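Long-range contacts in xylose isomerase-like TIM barrel domain-containing protein (PDB 3AYT), which binds zinc ions in a TIM barrel and may act on DNA as an endonuclease at apurinic or apyrimidinic sites: residues R167-T172 with V194-W199; S97-G102 with H139-E144; G25-L30 with S53-F58. All coordinates share one frame; numbering follows the deposited sequence.

Contact 1 (R167-T172 with V194-W199); sequences RVFSRT and VYDRHW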
loop_
_atom_site.group_PDB
_atom_site.type_symbol
_atom_site.label_atom_id
_atom_site.label_comp_id
_atom_site.label_asym_id
_atom_site.label_seq_id
_atom_site.Cartn_x
_atom_site.Cartn_y
_atom_site.Cartn_z
ATOM N N ARG A 167 -0.315 -2.291 -14.346
ATOM C CA ARG A 167 -0.633 -3.144 -15.503
ATOM C C ARG A 167 -2.093 -3.014 -15.941
ATOM O O ARG A 167 -2.384 -2.856 -17.130
ATOM C CB ARG A 167 -0.298 -4.614 -15.195
ATOM C CG ARG A 167 -0.572 -5.616 -16.344
ATOM C CD ARG A 167 0.219 -5.243 -17.613
ATOM N NE ARG A 167 0.105 -6.246 -18.675
ATOM C CZ ARG A 167 1.041 -7.147 -18.980
ATOM N NH1 ARG A 167 2.192 -7.195 -18.313
ATOM N NH2 ARG A 167 0.828 -8.008 -19.970
ATOM N N VAL A 168 -2.993 -3.033 -14.962
ATOM C CA VAL A 168 -4.425 -3.180 -15.213
ATOM C C VAL A 168 -5.220 -1.872 -15.174
ATOM O O VAL A 168 -6.281 -1.766 -15.810
ATOM C CB VAL A 168 -5.018 -4.231 -14.231
ATOM C CG1 VAL A 168 -6.516 -4.079 -14.089
ATOM C CG2 VAL A 168 -4.653 -5.637 -14.689
ATOM N N PHE A 169 -4.716 -0.881 -14.443
ATOM C CA PHE A 169 -5.406 0.410 -14.314
ATOM C C PHE A 169 -4.744 1.603 -15.022
ATOM O O PHE A 169 -5.402 2.612 -15.277
ATOM C CB PHE A 169 -5.638 0.763 -12.834
ATOM C CG PHE A 169 -6.433 -0.264 -12.074
ATOM C CD1 PHE A 169 -7.595 -0.817 -12.615
ATOM C CD2 PHE A 169 -6.036 -0.658 -10.804
ATOM C CE1 PHE A 169 -8.330 -1.764 -11.905
ATOM C CE2 PHE A 169 -6.763 -1.608 -10.086
ATOM C CZ PHE A 169 -7.917 -2.160 -10.639
ATOM N N SER A 170 -3.455 1.507 -15.335
ATOM C CA SER A 170 -2.736 2.690 -15.816
ATOM C C SER A 170 -2.485 2.690 -17.324
ATOM O O SER A 170 -2.834 1.743 -18.022
ATOM C CB SER A 170 -1.420 2.874 -15.047
ATOM O OG SER A 170 -0.355 2.121 -15.609
ATOM N N ARG A 171 -1.871 3.768 -17.798
ATOM C CA ARG A 171 -1.411 3.909 -19.177
ATOM C C ARG A 171 0.074 3.503 -19.282
ATOM O O ARG A 171 0.673 3.587 -20.356
ATOM C CB ARG A 171 -1.651 5.361 -19.632
ATOM C CG ARG A 171 -0.748 5.890 -20.737
ATOM C CD ARG A 171 -1.127 7.304 -21.154
ATOM N NE ARG A 171 -2.410 7.306 -21.841
ATOM C CZ ARG A 171 -2.579 7.461 -23.150
ATOM N NH1 ARG A 171 -1.544 7.665 -23.956
ATOM N NH2 ARG A 171 -3.801 7.424 -23.648
ATOM N N THR A 172 0.636 3.032 -18.167
ATOM C CA THR A 172 2.050 2.637 -18.064
ATOM C C THR A 172 2.187 1.218 -17.474
ATOM O O THR A 172 2.515 1.065 -16.291
ATOM C CB THR A 172 2.838 3.653 -17.188
ATOM O OG1 THR A 172 2.469 4.989 -17.542
ATOM C CG2 THR A 172 4.358 3.497 -17.366
ATOM N N VAL A 194 -5.587 -8.367 -16.984
ATOM C CA VAL A 194 -6.935 -7.869 -17.232
ATOM C C VAL A 194 -7.558 -7.370 -15.930
ATOM O O VAL A 194 -8.100 -6.272 -15.876
ATOM C CB VAL A 194 -7.855 -8.972 -17.829
ATOM C CG1 VAL A 194 -9.218 -8.378 -18.227
ATOM C CG2 VAL A 194 -7.189 -9.642 -19.031
ATOM N N TYR A 195 -7.481 -8.197 -14.893
ATOM C CA TYR A 195 -8.038 -7.866 -13.585
ATOM C C TYR A 195 -6.969 -7.858 -12.515
ATOM O O TYR A 195 -5.952 -8.543 -12.628
ATOM C CB TYR A 195 -9.122 -8.868 -13.194
ATOM C CG TYR A 195 -10.288 -8.896 -14.146
ATOM C CD1 TYR A 195 -11.278 -7.920 -14.084
ATOM C CD2 TYR A 195 -10.402 -9.896 -15.113
ATOM C CE1 TYR A 195 -12.353 -7.935 -14.955
ATOM C CE2 TYR A 195 -11.479 -9.923 -15.991
ATOM C CZ TYR A 195 -12.447 -8.936 -15.904
ATOM O OH TYR A 195 -13.518 -8.940 -16.760
ATOM N N ASP A 196 -7.223 -7.091 -11.463
ATOM C CA ASP A 196 -6.369 -7.070 -10.291
ATOM C C ASP A 196 -6.614 -8.354 -9.498
ATOM O O ASP A 196 -7.313 -8.352 -8.481
ATOM C CB ASP A 196 -6.688 -5.828 -9.460
ATOM C CG ASP A 196 -5.630 -5.522 -8.428
ATOM O OD1 ASP A 196 -4.499 -6.057 -8.511
ATOM O OD2 ASP A 196 -5.938 -4.722 -7.526
ATOM N N ARG A 197 -6.027 -9.449 -9.980
ATOM C CA ARG A 197 -6.341 -10.799 -9.509
ATOM C C ARG A 197 -5.845 -11.148 -8.116
ATOM O O ARG A 197 -6.453 -11.975 -7.437
ATOM C CB ARG A 197 -5.821 -11.845 -10.505
ATOM C CG ARG A 197 -6.569 -11.878 -11.830
ATOM C CD ARG A 197 -7.987 -12.405 -11.645
ATOM N NE ARG A 197 -8.669 -12.608 -12.917
ATOM C CZ ARG A 197 -9.860 -13.186 -13.050
ATOM N NH1 ARG A 197 -10.517 -13.625 -11.980
ATOM N NH2 ARG A 197 -10.396 -13.325 -14.258
ATOM N N HIS A 198 -4.735 -10.539 -7.701
ATOM C CA HIS A 198 -4.092 -10.878 -6.438
ATOM C C HIS A 198 -3.635 -12.352 -6.385
ATOM O O HIS A 198 -3.698 -12.996 -5.338
ATOM C CB HIS A 198 -5.011 -10.517 -5.253
ATOM C CG HIS A 198 -5.113 -9.045 -4.987
ATOM N ND1 HIS A 198 -5.066 -8.515 -3.716
ATOM C CD2 HIS A 198 -5.236 -7.991 -5.828
ATOM C CE1 HIS A 198 -5.171 -7.200 -3.785
ATOM N NE2 HIS A 198 -5.271 -6.857 -5.054
ATOM N N TRP A 199 -3.175 -12.882 -7.520
ATOM C CA TRP A 199 -2.608 -14.239 -7.557
ATOM C C TRP A 199 -1.228 -14.281 -6.938
ATOM O O TRP A 199 -0.550 -13.248 -6.836
ATOM C CB TRP A 199 -2.507 -14.770 -8.991
ATOM C CG TRP A 199 -3.813 -14.997 -9.676
ATOM C CD1 TRP A 199 -5.024 -15.235 -9.089
ATOM C CD2 TRP A 199 -4.039 -15.041 -11.091
ATOM N NE1 TRP A 199 -5.993 -15.399 -10.046
ATOM C CE2 TRP A 199 -5.415 -15.296 -11.286
ATOM C CE3 TRP A 199 -3.209 -14.891 -12.215
ATOM C CZ2 TRP A 199 -5.986 -15.395 -12.558
ATOM C CZ3 TRP A 199 -3.774 -14.992 -13.478
ATOM C CH2 TRP A 199 -5.151 -15.241 -13.640
#
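Val-168 and Phe-169, in the last turn of helix 163-169, press on the loop 194-199 above the TIM barrel, at the end of the strands where the zinc ions sit. The apolar contact is made mainly with backbone. Val-168 turns both methyls onto the Val-194 peptide: CG1, anti to the backbone N (chi1 160°), comes within 3.2 Å of Val-194 O, a tight fit, and CG2 lies 3.6 Å from Val-194 C. At Val-194 and Tyr-195 the CB atoms are directed away from the helix, which leaves their backbone to the valine. Beside this, the Phe-169 ring comes obliquely to Asp-196, CZ 4.0 Å from Asp-196 CB, with ring and carboxylate planes 81° apart. Asp-196 and His-198 are zinc ligands, as is His-165 on the same helix, so this packing joins two metal-bearing pieces of chain.

Polar bonds shape each segment from within. Asp-196 is the centre of an inverse gamma turn, closed by a weak bond of 2.8 Å from Arg-197 N to Tyr-195 O, and Asp-192 OD1 accepts from the amides of Val-194 and Tyr-195. Past the helix end, Ser-170 forms an ST turn in which its OG accepts from Thr-172 N at 2.9 Å.

Contact 2 (S97-G102 with H139-E144); sequences SGIPHG and HEPHPE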
loop_
_atom_site.group_PDB
_atom_site.type_symbol
_atom_site.label_atom_id
_atom_site.label_comp_id
_atom_site.label_asym_id
_atom_site.label_seq_id
_atom_site.Cartn_x
_atom_site.Cartn_y
_atom_site.Cartn_z
ATOM N N SER A 97 -4.065 7.699 -3.450
ATOM C CA SER A 97 -4.208 9.129 -3.730
ATOM C C SER A 97 -5.671 9.579 -3.749
ATOM O O SER A 97 -5.968 10.744 -3.469
ATOM C CB SER A 97 -3.522 9.489 -5.058
ATOM O OG SER A 97 -4.278 9.025 -6.165
ATOM N N GLY A 98 -6.572 8.649 -4.063
ATOM C CA GLY A 98 -7.980 8.955 -4.244
ATOM C C GLY A 98 -8.357 9.335 -5.669
ATOM O O GLY A 98 -9.524 9.577 -5.956
ATOM N N ILE A 99 -7.376 9.394 -6.568
ATOM C CA ILE A 99 -7.657 9.667 -7.982
ATOM C C ILE A 99 -8.685 8.671 -8.535
ATOM O O ILE A 99 -8.553 7.465 -8.336
ATOM C CB ILE A 99 -6.352 9.682 -8.860
ATOM C CG1 ILE A 99 -6.625 10.331 -10.229
ATOM C CG2 ILE A 99 -5.765 8.269 -9.024
ATOM C CD1 ILE A 99 -5.356 10.446 -11.137
ATOM N N PRO A 100 -9.727 9.175 -9.218
ATOM C CA PRO A 100 -10.687 8.232 -9.804
ATOM C C PRO A 100 -10.067 7.487 -10.979
ATOM O O PRO A 100 -9.086 7.964 -11.557
ATOM C CB PRO A 100 -11.830 9.133 -10.294
ATOM C CG PRO A 100 -11.290 10.517 -10.298
ATOM C CD PRO A 100 -10.169 10.575 -9.317
ATOM N N HIS A 101 -10.616 6.328 -11.326
ATOM C CA HIS A 101 -10.143 5.628 -12.502
ATOM C C HIS A 101 -10.443 6.443 -13.752
ATOM O O HIS A 101 -11.462 7.137 -13.824
ATOM C CB HIS A 101 -10.773 4.243 -12.641
ATOM C CG HIS A 101 -10.349 3.541 -13.891
ATOM N ND1 HIS A 101 -9.153 2.864 -13.989
ATOM C CD2 HIS A 101 -10.920 3.477 -15.119
ATOM C CE1 HIS A 101 -9.021 2.384 -15.214
ATOM N NE2 HIS A 101 -10.077 2.747 -15.921
ATOM N N GLY A 102 -9.542 6.372 -14.725
ATOM C CA GLY A 102 -9.831 6.885 -16.062
ATOM C C GLY A 102 -9.472 8.328 -16.360
ATOM O O GLY A 102 -9.867 8.857 -17.403
ATOM N N HIS A 139 -4.823 4.293 -9.554
ATOM C CA HIS A 139 -5.391 4.620 -10.859
ATOM C C HIS A 139 -4.641 5.700 -11.646
ATOM O O HIS A 139 -5.090 6.108 -12.727
ATOM C CB HIS A 139 -6.893 4.963 -10.712
ATOM C CG HIS A 139 -7.727 3.795 -10.287
ATOM N ND1 HIS A 139 -8.014 2.740 -11.129
ATOM C CD2 HIS A 139 -8.295 3.488 -9.094
ATOM C CE1 HIS A 139 -8.735 1.843 -10.478
ATOM N NE2 HIS A 139 -8.926 2.276 -9.244
ATOM N N GLU A 140 -3.499 6.154 -11.127
ATOM C CA GLU A 140 -2.685 7.139 -11.840
ATOM C C GLU A 140 -2.278 6.548 -13.186
ATOM O O GLU A 140 -1.850 5.399 -13.234
ATOM C CB GLU A 140 -1.431 7.502 -11.039
ATOM C CG GLU A 140 -1.698 8.282 -9.747
ATOM C CD GLU A 140 -2.111 7.391 -8.561
ATOM O OE1 GLU A 140 -2.151 6.148 -8.692
ATOM O OE2 GLU A 140 -2.392 7.949 -7.484
ATOM N N PRO A 141 -2.423 7.322 -14.281
ATOM C CA PRO A 141 -2.049 6.818 -15.609
ATOM C C PRO A 141 -0.543 6.569 -15.738
ATOM O O PRO A 141 -0.133 5.657 -16.461
ATOM C CB PRO A 141 -2.470 7.944 -16.569
ATOM C CG PRO A 141 -3.292 8.890 -15.772
ATOM C CD PRO A 141 -2.979 8.684 -14.329
ATOM N N HIS A 142 0.263 7.359 -15.024
ATOM C CA HIS A 142 1.717 7.360 -15.217
ATOM C C HIS A 142 2.494 7.826 -13.971
ATOM O O HIS A 142 1.921 8.481 -13.096
ATOM C CB HIS A 142 2.089 8.189 -16.461
ATOM C CG HIS A 142 1.697 9.636 -16.390
ATOM N ND1 HIS A 142 0.594 10.090 -15.696
ATOM C CD2 HIS A 142 2.244 10.726 -16.976
ATOM C CE1 HIS A 142 0.498 11.400 -15.830
ATOM N NE2 HIS A 142 1.476 11.809 -16.619
ATOM N N PRO A 143 3.794 7.468 -13.874
ATOM C CA PRO A 143 4.579 7.875 -12.698
ATOM C C PRO A 143 4.766 9.389 -12.606
ATOM O O PRO A 143 4.951 9.933 -11.513
ATOM C CB PRO A 143 5.929 7.158 -12.895
ATOM C CG PRO A 143 5.971 6.794 -14.359
ATOM C CD PRO A 143 4.540 6.540 -14.742
ATOM N N GLU A 144 4.680 10.069 -13.746
ATOM C CA GLU A 144 4.735 11.527 -13.760
ATOM C C GLU A 144 3.609 12.182 -12.953
ATOM O O GLU A 144 3.742 13.323 -12.526
ATOM C CB GLU A 144 4.749 12.061 -15.195
ATOM C CG GLU A 144 6.066 11.832 -15.929
ATOM C CD GLU A 144 6.183 10.444 -16.541
ATOM O OE1 GLU A 144 7.254 10.148 -17.119
ATOM O OE2 GLU A 144 5.221 9.645 -16.442
HETATM O O HOH W 1 -3.014 6.093 -5.687
HETATM O O HOH W 2 -6.953 7.976 -13.199
HETATM O O HOH W 3 -6.777 4.921 -14.507
#
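Ser-97 OG donates a very short hydrogen bond of 2.5 Å to Glu-140 OE2, striking the carboxylate from above, 36° out of its plane. Water 1 donates to the same OE2 at 2.7 Å and accepts from Ser-97 N, so the serine grips the oxygen both directly and through solvent. Across the other end, His-101 and His-139 meet at about a right angle. Their ND1 atoms are 3.1 Å apart and share a hydrogen bond in which either may be donor; His-139 ND1 lies in the plane of the His-101 ring, at its edge, while His-101 CB sits over one face of the His-139 ring in a CH-pi contact, 3.8 Å from the centroid. Between these two polar grips Ile-99 fills the middle, its CG2 3.9 Å from His-139 CB and 3.7 Å from Glu-140 OE2.

In the next shell, Ser-97 OG, held between its own backbone N and carbonyl carbon (chi1 74°), can also accept from Ile-99 N at 3.1 Å, forming an ST turn, and Glu-140 OE1 accepts from Ser-138 N, which fixes the carboxylate's other oxygen. An alanine in place of Ser-97 is likely to leave Glu-140 OE2 without its hydroxyl donor and the Ile-99 amide without its acceptor, unfastening the turn. The two loops follow neighbouring barrel strands, 92-96 and 132-136, and helix 105-118 packs against them: Leu-115 meets Ser-97, Arg-111 meets Ile-99 and Ala-108 meets Pro-141.

Contact 3 (G25-L30 with S53-F58); sequences GAEVYL and SVHLPF. With ZN (zinc ion), chain E.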
loop_
_atom_site.group_PDB
_atom_site.type_symbol
_atom_site.label_atom_id
_atom_site.label_comp_id
_atom_site.label_asym_id
_atom_site.label_seq_id
_atom_site.Cartn_x
_atom_site.Cartn_y
_atom_site.Cartn_z
ATOM N N GLY A 25 5.977 -11.039 8.224
ATOM C CA GLY A 25 5.469 -9.835 8.864
ATOM C C GLY A 25 4.019 -9.633 8.447
ATOM O O GLY A 25 3.438 -10.473 7.762
ATOM N N ALA A 26 3.438 -8.503 8.843
ATOM C CA ALA A 26 2.042 -8.215 8.530
ATOM C C ALA A 26 1.851 -6.830 7.921
ATOM O O ALA A 26 2.538 -5.877 8.285
ATOM C CB ALA A 26 1.179 -8.352 9.796
ATOM N N GLU A 27 0.909 -6.727 6.992
ATOM C CA GLU A 27 0.370 -5.423 6.625
ATOM C C GLU A 27 -1.139 -5.471 6.793
ATOM O O GLU A 27 -1.840 -6.074 5.991
ATOM C CB GLU A 27 0.755 -4.988 5.202
ATOM C CG GLU A 27 0.250 -3.574 4.881
ATOM C CD GLU A 27 1.043 -2.882 3.785
ATOM O OE1 GLU A 27 0.478 -2.713 2.684
ATOM O OE2 GLU A 27 2.219 -2.500 4.024
ATOM N N VAL A 28 -1.615 -4.825 7.849
ATOM C CA VAL A 28 -3.009 -4.933 8.258
ATOM C C VAL A 28 -3.838 -3.821 7.643
ATOM O O VAL A 28 -3.606 -2.634 7.900
ATOM C CB VAL A 28 -3.145 -4.928 9.798
ATOM C CG1 VAL A 28 -4.579 -5.298 10.224
ATOM C CG2 VAL A 28 -2.130 -5.890 10.415
ATOM N N TYR A 29 -4.799 -4.212 6.815
ATOM C CA TYR A 29 -5.762 -3.260 6.281
ATOM C C TYR A 29 -6.781 -2.912 7.373
ATOM O O TYR A 29 -7.362 -3.798 8.008
ATOM C CB TYR A 29 -6.441 -3.807 5.021
ATOM C CG TYR A 29 -7.733 -3.107 4.671
ATOM C CD1 TYR A 29 -7.728 -1.831 4.103
ATOM C CD2 TYR A 29 -8.965 -3.726 4.901
ATOM C CE1 TYR A 29 -8.919 -1.185 3.786
ATOM C CE2 TYR A 29 -10.155 -3.092 4.584
ATOM C CZ TYR A 29 -10.123 -1.823 4.024
ATOM O OH TYR A 29 -11.297 -1.193 3.703
ATOM N N LEU A 30 -6.985 -1.616 7.585
ATOM C CA LEU A 30 -7.835 -1.148 8.668
ATOM C C LEU A 30 -9.286 -0.986 8.210
ATOM O O LEU A 30 -9.684 0.103 7.791
ATOM C CB LEU A 30 -7.276 0.155 9.259
ATOM C CG LEU A 30 -5.800 0.118 9.708
ATOM C CD1 LEU A 30 -5.351 1.449 10.327
ATOM C CD2 LEU A 30 -5.539 -1.039 10.682
ATOM N N SER A 53 3.095 -3.173 9.284
ATOM C CA SER A 53 2.642 -1.938 8.653
ATOM C C SER A 53 1.121 -2.000 8.528
ATOM O O SER A 53 0.515 -3.053 8.767
ATOM C CB SER A 53 3.281 -1.765 7.272
ATOM O OG SER A 53 3.115 -2.933 6.484
ATOM N N VAL A 54 0.504 -0.871 8.192
ATOM C CA VAL A 54 -0.935 -0.851 7.939
ATOM C C VAL A 54 -1.257 -0.380 6.527
ATOM O O VAL A 54 -0.477 0.343 5.904
ATOM C CB VAL A 54 -1.731 0.016 8.963
ATOM C CG1 VAL A 54 -1.483 -0.438 10.402
ATOM C CG2 VAL A 54 -1.450 1.524 8.777
ATOM N N HIS A 55 -2.407 -0.815 6.025
ATOM C CA HIS A 55 -3.018 -0.157 4.891
ATOM C C HIS A 55 -4.162 0.694 5.435
ATOM O O HIS A 55 -5.093 0.179 6.056
ATOM C CB HIS A 55 -3.546 -1.169 3.883
ATOM C CG HIS A 55 -3.760 -0.598 2.520
ATOM N ND1 HIS A 55 -4.574 0.492 2.286
ATOM C CD2 HIS A 55 -3.273 -0.973 1.312
ATOM C CE1 HIS A 55 -4.569 0.769 0.995
ATOM N NE2 HIS A 55 -3.792 -0.108 0.382
ATOM N N LEU A 56 -4.079 1.999 5.213
ATOM C CA LEU A 56 -5.134 2.905 5.656
ATOM C C LEU A 56 -6.398 2.706 4.815
ATOM O O LEU A 56 -6.335 2.146 3.716
ATOM C CB LEU A 56 -4.653 4.361 5.598
ATOM C CG LEU A 56 -3.415 4.670 6.448
ATOM C CD1 LEU A 56 -2.879 6.065 6.129
ATOM C CD2 LEU A 56 -3.697 4.517 7.939
ATOM N N PRO A 57 -7.557 3.151 5.333
ATOM C CA PRO A 57 -8.784 3.073 4.541
ATOM C C PRO A 57 -8.598 3.741 3.174
ATOM O O PRO A 57 -7.829 4.709 3.054
ATOM C CB PRO A 57 -9.792 3.856 5.390
ATOM C CG PRO A 57 -9.307 3.663 6.795
ATOM C CD PRO A 57 -7.808 3.647 6.700
ATOM N N PHE A 58 -9.275 3.214 2.159
ATOM C CA PHE A 58 -9.204 3.789 0.815
ATOM C C PHE A 58 -10.511 3.747 0.023
ATOM O O PHE A 58 -10.713 4.573 -0.859
ATOM C CB PHE A 58 -8.086 3.128 -0.008
ATOM C CG PHE A 58 -8.349 1.690 -0.337
ATOM C CD1 PHE A 58 -8.974 1.340 -1.528
ATOM C CD2 PHE A 58 -7.975 0.683 0.554
ATOM C CE1 PHE A 58 -9.226 0.002 -1.836
ATOM C CE2 PHE A 58 -8.216 -0.654 0.255
ATOM C CZ PHE A 58 -8.844 -0.995 -0.941
HETATM ZN ZN ZN E . -3.693 -0.496 -1.820
HETATM O O HOH W 4 -11.352 1.401 2.915
HETATM O O HOH W 5 -2.926 -2.636 -1.581
#
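Tyr-29 brings CE1 of its ring to 3.6 Å from CE2 of Phe-58, the ring planes 62° apart. Water 4, in the plane of the Tyr-29 ring, bridges Tyr-29 OH and Phe-58 N. On the same face of the sheet, His-55 reaches zinc through NE2 at 2.2 Å, with CG anti to its backbone N (chi1 -160°); its other nitrogen, ND1, donates to Leu-56 O at 2.8 Å in the ring plane, fixing the rotation of the imidazole. His-96, Glu-136 and water 5 complete the ion's shell. Two residues earlier in each strand, Ser-53 OG donates to Glu-27 OE2 at 2.7 Å, on the anti lone pair; OE2 takes a second bond from His-185 and OE1 one from the zinc ligand His-187, so the buried carboxylate is gripped at both oxygens. On the face with Val-28 and Val-54, Leu-30, just past the strand, sets CD2 4.1 Å from Val-54 CG1, against helix 68-87.

Four backbone bonds zip the parallel strands together, from Ser-53 N to Ala-26 O through to Leu-30 N to His-55 O (3.0 Å). With helix 38-47 between them, the strands form a beta-alpha-beta unit of a TIM barrel whose inner face carries the zinc site.

In the fold
Along the chain the contacts come in the order 3, 2, 1. All belong to one closed eight-stranded parallel barrel. Contact 3 pairs its second and third strands, contact 2 joins the loops after the fourth and fifth, and contact 1 links helix 163-169, after the sixth, to the loop after the seventh. The centres of contacts 1 and 2 are about 13 Å apart and they touch, with probable hydrogen bonds from Arg-171 N and Thr-172 OG1 to Pro-141 O. Contact 3 is centred about 20 Å from either. Contact 3 holds the zinc ligand His-55 and contact 1 the loop ligands Asp-196 and His-198, of different ions in one cluster; contact 2 packs loops beside it.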